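Local structure of chicken beta-microseminoprotein-like 3 (Gallus gallus, 6RWC) at residues A[51-54]-A[55-58]. The protein is of unknown function but is an egg-specific chicken paralog in the beta-microseminoprotein (PSP-94) family. Numbering follows the deposited sequence.
Sequences NYDR and VNCV
Asp-53 holds the turn together, meeting Val-55, Asn-56 and Cys-57 with its carboxylate and its carbonyl. Its CG is anti to the backbone N (chi1 180°) and beside the carbonyl carbon, which turns OD1 toward the N-H groups of Val-55 and Asn-56. Asp-53 OD1 takes the N-H of Val-55, N to OD1 3.1 Å, from well above the carboxylate plane. OD1 also receives a weak bond from Asn-56 N. Asp-53 OD2 accepts Asn-56 ND2 at 2.6 Å, on the syn side and close to the carboxylate plane. That bond is nearly straight at 163°, and it lies near the amide plane, although amide and carboxylate are turned 81° apart. The carbonyl O of Asp-53 is 2.8 Å from the N of Cys-57, but the angle makes this bond weak. A second weak bond reaches it from Asn-56 N.

The tight side is at buried Cys-57. Cys-57 SG lies 3.4 Å from Asp-53 O and is disulfide-bonded to Cys-80. Cys-57 CB meets Tyr-52 CD2 obliquely to the ring at 4.1 Å. Val-70 of strand 67-72 touches both residues. The other side is open: Arg-54 runs extended from CG to NE, and Val-55 and Asn-56 are exposed. With an alanine at Asp-53 the N-H of Val-55 would probably lose its carboxylate partner, and the amide of Asn-56 would be left to turn.

Val-55 N bonded to Asp-53 OD1 is the mark of an Asx turn, with Asp-53 also at the centre of an inverse gamma turn; together they lead the loop into strand 57-62 of the two-stranded antiparallel sheet with 67-72.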
ATOM      1  N   ASN A  51     -10.910 -14.025   1.644  1.00 46.97           N
ATOM      2  CA  ASN A  51     -11.496 -15.335   1.914  1.00 45.58           C
ATOM      3  C   ASN A  51     -10.421 -16.409   1.815  1.00 44.75           C
ATOM      4  O   ASN A  51      -9.919 -16.692   0.722  1.00 49.55           O
ATOM      5  CB  ASN A  51     -12.642 -15.626   0.944  1.00 50.30           C
ATOM      6  CG  ASN A  51     -13.857 -14.758   1.202  1.00 51.43           C
ATOM      7  OD1 ASN A  51     -14.384 -14.722   2.314  1.00 53.02           O
ATOM      8  ND2 ASN A  51     -14.301 -14.044   0.175  1.00 52.81           N
ATOM      9  N   TYR A  52     -10.083 -17.013   2.951  1.00 37.30           N
ATOM     10  CA  TYR A  52      -9.130 -18.114   2.985  1.00 34.13           C
ATOM     11  C   TYR A  52      -9.294 -18.859   4.301  1.00 35.71           C
ATOM     12  O   TYR A  52      -9.991 -18.408   5.213  1.00 30.02           O
ATOM     13  CB  TYR A  52      -7.690 -17.622   2.806  1.00 33.74           C
ATOM     14  CG  TYR A  52      -7.204 -16.667   3.876  1.00 33.34           C
ATOM     15  CD1 TYR A  52      -7.434 -15.301   3.773  1.00 32.64           C
ATOM     16  CD2 TYR A  52      -6.497 -17.131   4.979  1.00 31.37           C
ATOM     17  CE1 TYR A  52      -6.984 -14.425   4.743  1.00 30.01           C
ATOM     18  CE2 TYR A  52      -6.042 -16.260   5.955  1.00 28.45           C
ATOM     19  CZ  TYR A  52      -6.287 -14.910   5.831  1.00 28.75           C
ATOM     20  OH  TYR A  52      -5.839 -14.038   6.795  1.00 32.07           O
ATOM     21  N   ASP A  53      -8.631 -20.010   4.383  1.00 26.76           N
ATOM     22  CA  ASP A  53      -8.693 -20.890   5.550  1.00 39.03           C
ATOM     23  C   ASP A  53      -7.781 -20.326   6.635  1.00 37.83           C
ATOM     24  O   ASP A  53      -6.614 -20.697   6.755  1.00 34.69           O
ATOM     25  CB  ASP A  53      -8.301 -22.310   5.158  1.00 35.30           C
ATOM     26  CG  ASP A  53      -8.337 -23.276   6.326  1.00 41.94           C
ATOM     27  OD1 ASP A  53      -8.875 -22.917   7.394  1.00 46.54           O
ATOM     28  OD2 ASP A  53      -7.819 -24.402   6.173  1.00 44.27           O
ATOM     29  N   ARG A  54      -8.331 -19.428   7.453  1.00 32.13           N
ATOM     30  CA  ARG A  54      -7.548 -18.821   8.521  1.00 37.61           C
ATOM     31  C   ARG A  54      -7.240 -19.787   9.661  1.00 42.81           C
ATOM     32  O   ARG A  54      -6.523 -19.403  10.591  1.00 50.92           O
ATOM     33  CB  ARG A  54      -8.274 -17.589   9.069  1.00 37.90           C
ATOM     34  CG  ARG A  54      -9.568 -17.895   9.796  1.00 38.71           C
ATOM     35  CD  ARG A  54     -10.152 -16.636  10.414  1.00 42.09           C
ATOM     36  NE  ARG A  54     -11.234 -16.940  11.344  1.00 48.42           N
ATOM     37  CZ  ARG A  54     -11.050 -17.269  12.618  1.00 50.40           C
ATOM     38  NH1 ARG A  54      -9.823 -17.342  13.115  1.00 44.81           N
ATOM     39  NH2 ARG A  54     -12.092 -17.530  13.396  1.00 55.03           N
ATOM     40  N   VAL A  55      -7.754 -21.017   9.614  1.00 36.57           N
ATOM     41  CA  VAL A  55      -7.427 -22.002  10.641  1.00 34.55           C
ATOM     42  C   VAL A  55      -6.083 -22.659  10.351  1.00 39.36           C
ATOM     43  O   VAL A  55      -5.271 -22.870  11.259  1.00 42.75           O
ATOM     44  CB  VAL A  55      -8.554 -23.044  10.749  1.00 36.83           C
ATOM     45  CG1 VAL A  55      -8.260 -24.032  11.860  1.00 38.62           C
ATOM     46  CG2 VAL A  55      -9.896 -22.357  10.974  1.00 43.37           C
ATOM     47  N   ASN A  56      -5.822 -22.989   9.087  1.00 38.02           N
ATOM     48  CA  ASN A  56      -4.581 -23.639   8.694  1.00 34.52           C
ATOM     49  C   ASN A  56      -3.651 -22.726   7.908  1.00 34.14           C
ATOM     50  O   ASN A  56      -2.538 -23.142   7.572  1.00 34.45           O
ATOM     51  CB  ASN A  56      -4.884 -24.898   7.874  1.00 29.41           C
ATOM     52  CG  ASN A  56      -5.845 -25.833   8.580  1.00 33.24           C
ATOM     53  OD1 ASN A  56      -5.513 -26.421   9.608  1.00 36.55           O
ATOM     54  ND2 ASN A  56      -7.043 -25.978   8.028  1.00 37.85           N
ATOM     55  N   CYS A  57      -4.071 -21.500   7.607  1.00 32.22           N
ATOM     56  CA  CYS A  57      -3.261 -20.556   6.856  1.00 32.10           C
ATOM     57  C   CYS A  57      -3.107 -19.260   7.645  1.00 35.09           C
ATOM     58  O   CYS A  57      -3.912 -18.941   8.525  1.00 36.25           O
ATOM     59  CB  CYS A  57      -3.872 -20.272   5.474  1.00 31.67           C
ATOM     60  SG  CYS A  57      -4.233 -21.762   4.505  1.00 34.05           S
ATOM     61  N   VAL A  58      -2.048 -18.521   7.326  1.00 32.96           N
ATOM     62  CA  VAL A  58      -1.728 -17.269   8.000  1.00 29.78           C
ATOM     63  C   VAL A  58      -1.131 -16.316   6.974  1.00 27.40           C
ATOM     64  O   VAL A  58      -0.411 -16.738   6.061  1.00 24.56           O
ATOM     65  CB  VAL A  58      -0.765 -17.494   9.189  1.00 31.41           C
ATOM     66  CG1 VAL A  58       0.554 -18.096   8.715  1.00 31.40           C
ATOM     67  CG2 VAL A  58      -0.532 -16.195   9.955  1.00 32.09           C
TER